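Local coordinates for universal stress protein MJ0577 (PDB 1MJH) that binds ATP together with a manganese ion, as a homodimer of the universal stress protein family, at residues 4-14 and 32-40; 108-117 and 142-152. All blocks are in the same frame, centred on the assembly; numbering follows the deposited sequence.

Contact 1. Residues 4-14 and 32-40; sequences MYKKILYPTDF and KAEEVILLH. With ATP (adenosine-5'-triphosphate), chain F.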
# COMPACT_ATOMS: atom_id res chain seq x y z
N MET B 4 -2.81 6.09 13.40
CA MET B 4 -4.04 5.42 13.78
C MET B 4 -4.90 5.37 12.52
O MET B 4 -4.88 6.38 11.82
CB MET B 4 -4.79 6.22 14.88
CG MET B 4 -6.04 5.46 15.33
SD MET B 4 -6.69 6.04 16.91
CE MET B 4 -7.17 7.70 16.45
N TYR B 5 -5.52 4.26 12.17
CA TYR B 5 -6.28 4.23 10.93
C TYR B 5 -7.74 4.47 11.26
O TYR B 5 -8.51 3.54 11.49
CB TYR B 5 -6.09 2.87 10.25
CG TYR B 5 -4.63 2.55 9.95
CD1 TYR B 5 -3.84 3.32 9.12
CD2 TYR B 5 -4.09 1.44 10.59
CE1 TYR B 5 -2.50 2.98 8.91
CE2 TYR B 5 -2.76 1.10 10.39
CZ TYR B 5 -1.99 1.87 9.54
OH TYR B 5 -0.67 1.54 9.34
N LYS B 6 -8.09 5.72 11.56
CA LYS B 6 -9.47 6.06 11.89
C LYS B 6 -10.30 6.36 10.65
O LYS B 6 -11.47 6.00 10.66
CB LYS B 6 -9.43 7.32 12.81
CG LYS B 6 -10.83 7.70 13.28
CD LYS B 6 -10.83 8.62 14.49
CE LYS B 6 -12.24 8.73 15.06
NZ LYS B 6 -12.22 9.06 16.52
N LYS B 7 -9.71 6.99 9.63
CA LYS B 7 -10.46 7.36 8.44
C LYS B 7 -9.78 6.83 7.19
O LYS B 7 -8.56 7.00 6.98
CB LYS B 7 -10.56 8.91 8.39
CG LYS B 7 -11.51 9.38 7.29
CD LYS B 7 -11.45 10.91 7.18
CE LYS B 7 -11.99 11.52 8.48
NZ LYS B 7 -12.44 12.92 8.16
N ILE B 8 -10.51 6.01 6.43
CA ILE B 8 -9.97 5.37 5.22
C ILE B 8 -10.60 5.95 3.95
O ILE B 8 -11.84 6.15 3.89
CB ILE B 8 -10.40 3.87 5.28
CG1 ILE B 8 -9.74 3.20 6.47
CG2 ILE B 8 -10.04 3.13 3.99
CD1 ILE B 8 -10.45 1.90 6.92
N LEU B 9 -9.78 6.13 2.91
CA LEU B 9 -10.32 6.49 1.59
C LEU B 9 -10.39 5.20 0.78
O LEU B 9 -9.34 4.54 0.66
CB LEU B 9 -9.51 7.50 0.78
CG LEU B 9 -9.95 7.82 -0.66
CD1 LEU B 9 -11.38 8.41 -0.66
CD2 LEU B 9 -9.02 8.81 -1.37
N TYR B 10 -11.56 4.83 0.23
CA TYR B 10 -11.67 3.63 -0.56
C TYR B 10 -12.26 4.04 -1.90
O TYR B 10 -13.48 4.29 -2.02
CB TYR B 10 -12.60 2.58 0.12
CG TYR B 10 -13.01 1.45 -0.79
CD1 TYR B 10 -12.03 0.74 -1.51
CD2 TYR B 10 -14.34 1.07 -0.93
CE1 TYR B 10 -12.39 -0.30 -2.34
CE2 TYR B 10 -14.69 0.02 -1.76
CZ TYR B 10 -13.73 -0.65 -2.46
OH TYR B 10 -14.05 -1.70 -3.31
N PRO B 11 -11.41 4.28 -2.87
CA PRO B 11 -11.85 4.67 -4.21
C PRO B 11 -12.13 3.39 -5.01
O PRO B 11 -11.29 2.50 -5.05
CB PRO B 11 -10.63 5.38 -4.78
CG PRO B 11 -9.42 4.81 -4.08
CD PRO B 11 -9.93 4.20 -2.80
N THR B 12 -13.34 3.32 -5.57
CA THR B 12 -13.68 2.11 -6.32
C THR B 12 -14.15 2.43 -7.72
O THR B 12 -14.85 3.44 -7.92
CB THR B 12 -14.79 1.32 -5.57
OG1 THR B 12 -15.11 0.20 -6.42
CG2 THR B 12 -16.06 2.12 -5.38
N ASP B 13 -13.76 1.62 -8.70
CA ASP B 13 -14.24 1.69 -10.06
C ASP B 13 -15.17 0.51 -10.34
O ASP B 13 -15.51 0.25 -11.50
CB ASP B 13 -13.03 1.65 -11.04
CG ASP B 13 -12.17 0.42 -10.81
OD1 ASP B 13 -12.50 -0.38 -9.90
OD2 ASP B 13 -11.12 0.25 -11.49
N PHE B 14 -15.61 -0.16 -9.29
CA PHE B 14 -16.52 -1.32 -9.39
C PHE B 14 -15.89 -2.49 -10.11
O PHE B 14 -16.62 -3.42 -10.55
CB PHE B 14 -17.92 -0.99 -9.95
CG PHE B 14 -18.43 0.32 -9.39
CD1 PHE B 14 -18.62 0.47 -8.04
CD2 PHE B 14 -18.67 1.40 -10.23
CE1 PHE B 14 -19.06 1.67 -7.47
CE2 PHE B 14 -19.09 2.61 -9.70
CZ PHE B 14 -19.29 2.71 -8.32
N LYS B 32 -13.09 0.30 17.78
CA LYS B 32 -13.11 1.76 17.87
C LYS B 32 -14.02 2.32 16.81
O LYS B 32 -14.54 1.54 16.01
CB LYS B 32 -11.71 2.36 17.75
CG LYS B 32 -10.84 2.03 18.96
CD LYS B 32 -9.69 3.02 19.10
CE LYS B 32 -9.00 2.86 20.44
NZ LYS B 32 -7.93 3.88 20.63
N ALA B 33 -14.25 3.62 16.85
CA ALA B 33 -15.10 4.26 15.84
C ALA B 33 -14.30 4.53 14.58
O ALA B 33 -13.20 5.08 14.66
CB ALA B 33 -15.67 5.53 16.45
N GLU B 34 -14.75 4.13 13.38
CA GLU B 34 -13.98 4.36 12.16
C GLU B 34 -14.87 4.76 10.98
O GLU B 34 -16.10 4.63 11.00
CB GLU B 34 -13.09 3.23 11.68
CG GLU B 34 -11.84 2.85 12.38
CD GLU B 34 -11.89 1.65 13.30
OE1 GLU B 34 -12.80 0.80 13.16
OE2 GLU B 34 -10.95 1.60 14.14
N GLU B 35 -14.19 5.41 10.03
CA GLU B 35 -14.99 6.01 8.96
C GLU B 35 -14.42 5.66 7.58
O GLU B 35 -13.20 5.58 7.50
CB GLU B 35 -14.90 7.52 9.15
CG GLU B 35 -15.73 8.32 8.17
CD GLU B 35 -16.07 9.69 8.78
OE1 GLU B 35 -15.30 10.20 9.59
OE2 GLU B 35 -17.14 10.21 8.41
N VAL B 36 -15.29 5.42 6.63
CA VAL B 36 -14.81 5.21 5.25
C VAL B 36 -15.31 6.32 4.36
O VAL B 36 -16.53 6.62 4.31
CB VAL B 36 -15.23 3.84 4.67
CG1 VAL B 36 -14.78 3.72 3.21
CG2 VAL B 36 -14.62 2.74 5.52
N ILE B 37 -14.44 6.93 3.55
CA ILE B 37 -14.79 7.80 2.47
C ILE B 37 -14.93 6.93 1.21
O ILE B 37 -13.91 6.39 0.80
CB ILE B 37 -13.77 8.93 2.20
CG1 ILE B 37 -13.39 9.68 3.46
CG2 ILE B 37 -14.33 9.89 1.13
CD1 ILE B 37 -14.54 10.14 4.36
N LEU B 38 -16.18 6.72 0.75
CA LEU B 38 -16.34 5.81 -0.40
C LEU B 38 -16.47 6.62 -1.65
O LEU B 38 -17.37 7.50 -1.77
CB LEU B 38 -17.63 4.98 -0.10
CG LEU B 38 -18.14 4.21 -1.32
CD1 LEU B 38 -17.18 3.02 -1.61
CD2 LEU B 38 -19.52 3.60 -1.03
N LEU B 39 -15.50 6.47 -2.55
CA LEU B 39 -15.42 7.38 -3.69
C LEU B 39 -15.45 6.73 -5.05
O LEU B 39 -14.69 5.80 -5.25
CB LEU B 39 -14.06 8.15 -3.51
CG LEU B 39 -13.69 9.01 -4.70
CD1 LEU B 39 -14.68 10.17 -4.93
CD2 LEU B 39 -12.29 9.63 -4.44
N HIS B 40 -16.30 7.20 -5.97
CA HIS B 40 -16.24 6.81 -7.36
C HIS B 40 -16.09 8.05 -8.24
O HIS B 40 -16.77 9.07 -7.97
CB HIS B 40 -17.50 5.99 -7.80
CG HIS B 40 -17.39 5.64 -9.26
ND1 HIS B 40 -18.14 6.11 -10.29
CD2 HIS B 40 -16.55 4.81 -9.87
CE1 HIS B 40 -17.75 5.57 -11.45
NE2 HIS B 40 -16.74 4.74 -11.21
PG ATP F . -5.84 1.66 -16.53
O1G ATP F . -4.52 2.33 -16.34
O2G ATP F . -6.87 2.54 -16.08
O3G ATP F . -6.07 1.21 -17.91
PB ATP F . -6.67 -0.50 -14.69
O1B ATP F . -6.39 -1.93 -14.82
O2B ATP F . -8.08 -0.21 -14.98
O3B ATP F . -5.69 0.32 -15.60
PA ATP F . -6.59 1.28 -12.30
O1A ATP F . -5.32 1.91 -12.04
O2A ATP F . -7.62 2.07 -12.89
O3A ATP F . -6.30 -0.06 -13.20
O5' ATP F . -7.31 0.60 -11.07
C5' ATP F . -6.59 0.58 -9.81
C4' ATP F . -7.54 0.97 -8.69
O4' ATP F . -7.82 2.42 -8.84
C3' ATP F . -8.93 0.34 -8.70
O3' ATP F . -8.95 -0.98 -8.15
C2' ATP F . -9.70 1.38 -7.85
O2' ATP F . -9.41 1.17 -6.46
C1' ATP F . -9.08 2.71 -8.37
N9 ATP F . -9.87 3.35 -9.41
C8 ATP F . -9.72 3.30 -10.76
N7 ATP F . -10.56 4.07 -11.42
C5 ATP F . -11.31 4.61 -10.49
C6 ATP F . -12.36 5.51 -10.59
N6 ATP F . -12.78 5.94 -11.79
N1 ATP F . -12.93 5.90 -9.46
C2 ATP F . -12.48 5.47 -8.24
N3 ATP F . -11.46 4.61 -8.03
C4 ATP F . -10.97 4.22 -9.23
O HOH W 1 -12.64 6.04 16.88
O HOH W 2 -15.26 13.12 9.03
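Tyr10 and Leu38 are paired neighbours on adjacent parallel strands, and their side chains run alongside each other in the same direction. Going outward, CB of Tyr10 first meets the CG1 methyl of Val36 at 3.9 Å. With CG set anti to the backbone N (chi1 167°), the ring extends beside the leucine, and CD2 of Tyr10 packs 3.5 Å from CD1 of Leu38. CE2 continues past the same methyl, and at the tip OH bonds to the backbone carbonyl of Ala18 in helix 16-27. A tyrosine fits here because its ring belongs to the apolar layer while its hydroxyl finds a polar mate on the helix. Six backbone bonds join the strands; Ile37 N to Ile8 O is the shortest, at 2.7 Å, and Ile8, Tyr10, Glu35, Ile37 and Leu39 each use both N-H and C=O. Strand 7-11, helix 16-27 and strand 35-43 make a beta-alpha-beta unit, with the two strands side by side at the middle of the parallel sheet of this nucleotide-binding alpha/beta fold. Ile8, Tyr10, Val36 and Leu38 lie on one face; on the other, CD1 of Leu9 nestles 3.8 Å from CG2 of Ile37 and also touches CB of Leu39. At the solvent-accessible end of that second face, a water joins Lys7 NZ and Glu35 OE1, which are 4.2 Å apart, and the lysine also bonds to the carbonyl of Glu119. At the opposite end, Pro11 costs the pairing nothing, since its N is directed away from strand 35-40. Its O accepts a 2.7 Å hydrogen bond from O2' of ATP, and its CB lies 3.4 Å from N3 of the adenine. Just beyond, Thr12 OG1 accepts from Phe14 N in an ST turn, and CE2 of Phe14 sits over the centre of the His40 ring.

Contact 2. Residues 108-117 and 142-152; sequences PHEEIVKIAE and VTENVIKKSNK. With ATP (adenosine-5'-triphosphate), chain F.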
# COMPACT_ATOMS: atom_id res chain seq x y z
N PRO B 108 -9.81 10.54 -12.58
CA PRO B 108 -9.77 9.70 -11.39
C PRO B 108 -8.55 9.88 -10.52
O PRO B 108 -8.70 10.09 -9.29
CB PRO B 108 -9.83 8.27 -11.98
CG PRO B 108 -10.79 8.53 -13.15
CD PRO B 108 -10.25 9.81 -13.79
N HIS B 109 -7.32 9.81 -11.04
CA HIS B 109 -6.19 9.88 -10.11
C HIS B 109 -6.08 11.23 -9.41
O HIS B 109 -5.78 11.29 -8.22
CB HIS B 109 -4.86 9.50 -10.78
CG HIS B 109 -4.26 10.56 -11.67
ND1 HIS B 109 -4.49 10.60 -13.03
CD2 HIS B 109 -3.42 11.59 -11.40
CE1 HIS B 109 -3.83 11.62 -13.58
NE2 HIS B 109 -3.21 12.21 -12.62
N GLU B 110 -6.47 12.28 -10.12
CA GLU B 110 -6.42 13.63 -9.50
C GLU B 110 -7.44 13.81 -8.41
O GLU B 110 -7.13 14.36 -7.36
CB GLU B 110 -6.59 14.69 -10.60
CG GLU B 110 -5.47 14.69 -11.61
CD GLU B 110 -5.39 15.87 -12.55
OE1 GLU B 110 -6.36 16.65 -12.66
OE2 GLU B 110 -4.36 16.05 -13.23
N GLU B 111 -8.68 13.29 -8.61
CA GLU B 111 -9.68 13.41 -7.58
C GLU B 111 -9.38 12.56 -6.37
O GLU B 111 -9.70 12.94 -5.23
CB GLU B 111 -11.09 13.05 -8.13
CG GLU B 111 -11.54 14.02 -9.22
CD GLU B 111 -11.98 15.34 -8.60
OE1 GLU B 111 -12.27 15.44 -7.40
OE2 GLU B 111 -12.01 16.29 -9.41
N ILE B 112 -8.80 11.36 -6.57
CA ILE B 112 -8.46 10.54 -5.39
C ILE B 112 -7.45 11.25 -4.51
O ILE B 112 -7.58 11.31 -3.30
CB ILE B 112 -7.96 9.16 -5.85
CG1 ILE B 112 -9.10 8.44 -6.58
CG2 ILE B 112 -7.41 8.33 -4.67
CD1 ILE B 112 -8.60 7.17 -7.34
N VAL B 113 -6.42 11.84 -5.20
CA VAL B 113 -5.39 12.55 -4.43
C VAL B 113 -5.98 13.76 -3.71
O VAL B 113 -5.68 13.99 -2.54
CB VAL B 113 -4.26 12.98 -5.38
CG1 VAL B 113 -3.25 13.90 -4.69
CG2 VAL B 113 -3.51 11.71 -5.85
N LYS B 114 -6.82 14.51 -4.40
CA LYS B 114 -7.40 15.73 -3.82
C LYS B 114 -8.29 15.43 -2.62
O LYS B 114 -8.25 16.07 -1.56
CB LYS B 114 -8.15 16.47 -4.93
CG LYS B 114 -9.11 17.53 -4.45
CD LYS B 114 -9.74 18.25 -5.65
CE LYS B 114 -11.11 18.76 -5.21
NZ LYS B 114 -11.86 19.40 -6.33
N ILE B 115 -9.16 14.42 -2.79
CA ILE B 115 -10.12 14.06 -1.76
C ILE B 115 -9.44 13.37 -0.61
O ILE B 115 -9.77 13.62 0.55
CB ILE B 115 -11.28 13.23 -2.39
CG1 ILE B 115 -12.15 14.17 -3.24
CG2 ILE B 115 -12.08 12.60 -1.25
CD1 ILE B 115 -13.19 13.42 -4.08
N ALA B 116 -8.33 12.60 -0.82
CA ALA B 116 -7.64 12.09 0.34
C ALA B 116 -7.08 13.22 1.24
O ALA B 116 -7.19 13.09 2.46
CB ALA B 116 -6.43 11.27 -0.09
N GLU B 117 -6.57 14.24 0.54
CA GLU B 117 -6.07 15.40 1.31
C GLU B 117 -7.21 16.22 1.94
O GLU B 117 -7.15 16.50 3.17
CB GLU B 117 -5.32 16.24 0.24
CG GLU B 117 -4.90 17.65 0.71
CD GLU B 117 -3.91 17.67 1.84
OE1 GLU B 117 -3.10 16.72 2.01
OE2 GLU B 117 -3.85 18.68 2.61
N VAL B 142 -4.11 4.40 -12.44
CA VAL B 142 -4.63 5.28 -11.37
C VAL B 142 -3.85 5.04 -10.08
O VAL B 142 -3.37 5.93 -9.41
CB VAL B 142 -6.14 5.02 -11.18
CG1 VAL B 142 -6.69 5.89 -10.04
CG2 VAL B 142 -6.93 5.27 -12.46
N THR B 143 -3.60 3.72 -9.79
CA THR B 143 -2.82 3.41 -8.59
C THR B 143 -1.39 3.93 -8.67
O THR B 143 -0.91 4.50 -7.69
CB THR B 143 -2.76 1.89 -8.30
OG1 THR B 143 -4.16 1.52 -8.29
CG2 THR B 143 -2.06 1.63 -6.99
N GLU B 144 -0.73 3.76 -9.82
CA GLU B 144 0.63 4.30 -9.92
C GLU B 144 0.64 5.82 -9.72
O GLU B 144 1.48 6.29 -8.97
CB GLU B 144 1.23 3.94 -11.29
CG GLU B 144 2.73 4.35 -11.25
CD GLU B 144 3.48 3.87 -12.46
OE1 GLU B 144 2.99 3.01 -13.22
OE2 GLU B 144 4.62 4.37 -12.69
N ASN B 145 -0.31 6.54 -10.31
CA ASN B 145 -0.33 8.01 -10.06
C ASN B 145 -0.68 8.37 -8.64
O ASN B 145 -0.15 9.36 -8.10
CB ASN B 145 -1.39 8.63 -10.97
CG ASN B 145 -0.93 9.00 -12.34
OD1 ASN B 145 0.03 9.77 -12.55
ND2 ASN B 145 -1.61 8.49 -13.38
N VAL B 146 -1.63 7.65 -8.00
CA VAL B 146 -1.93 8.00 -6.61
C VAL B 146 -0.76 7.73 -5.69
O VAL B 146 -0.48 8.54 -4.78
CB VAL B 146 -3.18 7.20 -6.13
CG1 VAL B 146 -3.32 7.31 -4.61
CG2 VAL B 146 -4.37 7.72 -6.94
N ILE B 147 -0.02 6.62 -5.88
CA ILE B 147 1.12 6.40 -4.98
C ILE B 147 2.16 7.52 -5.16
O ILE B 147 2.78 7.95 -4.18
CB ILE B 147 1.76 5.03 -5.30
CG1 ILE B 147 0.80 3.90 -4.83
CG2 ILE B 147 3.13 4.90 -4.66
CD1 ILE B 147 1.30 2.59 -5.48
N LYS B 148 2.45 7.88 -6.39
CA LYS B 148 3.48 8.88 -6.70
C LYS B 148 3.03 10.30 -6.33
O LYS B 148 3.91 11.10 -6.05
CB LYS B 148 3.80 8.88 -8.20
CG LYS B 148 4.54 7.57 -8.56
CD LYS B 148 4.99 7.50 -9.99
CE LYS B 148 5.99 6.35 -10.18
NZ LYS B 148 6.26 6.30 -11.68
N LYS B 149 1.72 10.54 -6.35
CA LYS B 149 1.36 11.98 -6.13
C LYS B 149 0.82 12.21 -4.76
O LYS B 149 0.78 13.40 -4.36
CB LYS B 149 0.41 12.40 -7.25
CG LYS B 149 1.07 12.58 -8.63
CD LYS B 149 0.03 12.75 -9.73
CE LYS B 149 0.62 12.64 -11.12
NZ LYS B 149 -0.35 13.11 -12.15
N SER B 150 0.14 11.29 -4.09
CA SER B 150 -0.34 11.49 -2.74
C SER B 150 0.72 11.30 -1.69
O SER B 150 1.59 10.40 -1.79
CB SER B 150 -1.49 10.50 -2.48
OG SER B 150 -2.03 10.68 -1.17
N ASN B 151 0.64 12.03 -0.56
CA ASN B 151 1.55 11.74 0.55
C ASN B 151 0.92 10.85 1.61
O ASN B 151 1.44 10.54 2.67
CB ASN B 151 2.00 13.05 1.20
CG ASN B 151 0.87 13.87 1.80
OD1 ASN B 151 -0.26 13.43 2.01
ND2 ASN B 151 1.18 15.13 2.10
N LYS B 152 -0.24 10.21 1.25
CA LYS B 152 -0.89 9.34 2.19
C LYS B 152 -0.36 7.91 2.05
O LYS B 152 -0.01 7.59 0.91
CB LYS B 152 -2.41 9.26 1.87
CG LYS B 152 -3.14 10.63 2.08
CD LYS B 152 -3.06 11.15 3.49
CE LYS B 152 -3.88 12.47 3.56
NZ LYS B 152 -3.75 12.97 4.98
PG ATP F . -5.84 1.66 -16.53
O1G ATP F . -4.52 2.33 -16.34
O2G ATP F . -6.87 2.54 -16.08
O3G ATP F . -6.07 1.21 -17.91
PB ATP F . -6.67 -0.50 -14.69
O1B ATP F . -6.39 -1.93 -14.82
O2B ATP F . -8.08 -0.21 -14.98
O3B ATP F . -5.69 0.32 -15.60
PA ATP F . -6.59 1.28 -12.30
O1A ATP F . -5.32 1.91 -12.04
O2A ATP F . -7.62 2.07 -12.89
O3A ATP F . -6.30 -0.06 -13.20
O5' ATP F . -7.31 0.60 -11.07
C5' ATP F . -6.59 0.58 -9.81
C4' ATP F . -7.54 0.97 -8.69
O4' ATP F . -7.82 2.42 -8.84
C3' ATP F . -8.93 0.34 -8.70
O3' ATP F . -8.95 -0.98 -8.15
C2' ATP F . -9.70 1.38 -7.85
O2' ATP F . -9.41 1.17 -6.46
C1' ATP F . -9.08 2.71 -8.37
N9 ATP F . -9.87 3.35 -9.41
C8 ATP F . -9.72 3.30 -10.76
N7 ATP F . -10.56 4.07 -11.42
C5 ATP F . -11.31 4.61 -10.49
C6 ATP F . -12.36 5.51 -10.59
N6 ATP F . -12.78 5.94 -11.79
N1 ATP F . -12.93 5.90 -9.46
C2 ATP F . -12.48 5.47 -8.24
N3 ATP F . -11.46 4.61 -8.03
C4 ATP F . -10.97 4.22 -9.23
O HOH W 3 -3.46 12.93 -1.11
O HOH W 4 -5.01 15.64 4.89
O HOH W 5 -2.38 14.30 1.03
O HOH W 6 -0.79 17.42 2.75
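His109 reaches into helix 142-149 as a knob into a hole formed by Val142, Asn145, Val146 and Lys149. Its CG occupies the crowded position between backbone N and carbonyl carbon (chi1 76°), which lays the ring across the neighbouring helix. There the imidazole stacks on the Asn145 amide, the planes 17° apart, with CG of His109 3.5 Å from CB of Asn145 and ND2 nearer the ring's rim. Glu110 CG covers the opposite face, so the flat ring is sandwiched. An alanine at this position would remove the ring and is likely to open a gap between the helices, depriving the Asn145 amide of its stacking partner. Deeper in, branched aliphatic residues interlock: CD1 of Ile112 meets CG1 of Val142 at 3.5 Å, the two side chains crossing at about a right angle, while CG2 of Ile112 touches CG2 of Val146 at 3.8 Å. Past the helix end, Ser150 OG accepts from Lys152 N in an ST turn and shares a water with Val113 O. The Lys152 chain bends at chi2 (-60°), bringing CE to 3.5 Å from Ala116 O and letting NZ bond to the carbonyl of Val121. At the other end, Val142 N donates to O1A of ATP (2.8 Å), a phosphate bond at the start of the helix, and CD1 of Ile112 borders the adenine. Ile112 and Ala116 rest on Leu9 of strand 7-11, Val146 and Ser150 on strand 123-127, and Ile147 on strand 154-157, while Lys158 of the second subunit bonds to the carbonyls of Ile147 and Ser150.

Overall arrangement
From the N terminus, the chain lays down strand 7-11, passes through helix 16-27 and returns as strand 35-43, where contact 1 closes the first loop. It then builds a long helix and strand 98-106 before contact 2 opens on helix 108-118; that loop runs through strand 123-127 and closes on helix 141-149. The contacts follow in series, neither nested nor crossed, yet meet in space: Pro11 CB lies 3.7 Å from Ile112 CD1, and Leu39 packs on Ile115. Contact 1 joins central strands, contact 2 pairs helices covering one sheet face, and ATP is bound where the strands' C-terminal ends meet the helices' N-terminal ends, its ribose held by contact 1 and its alpha-phosphate by contact 2.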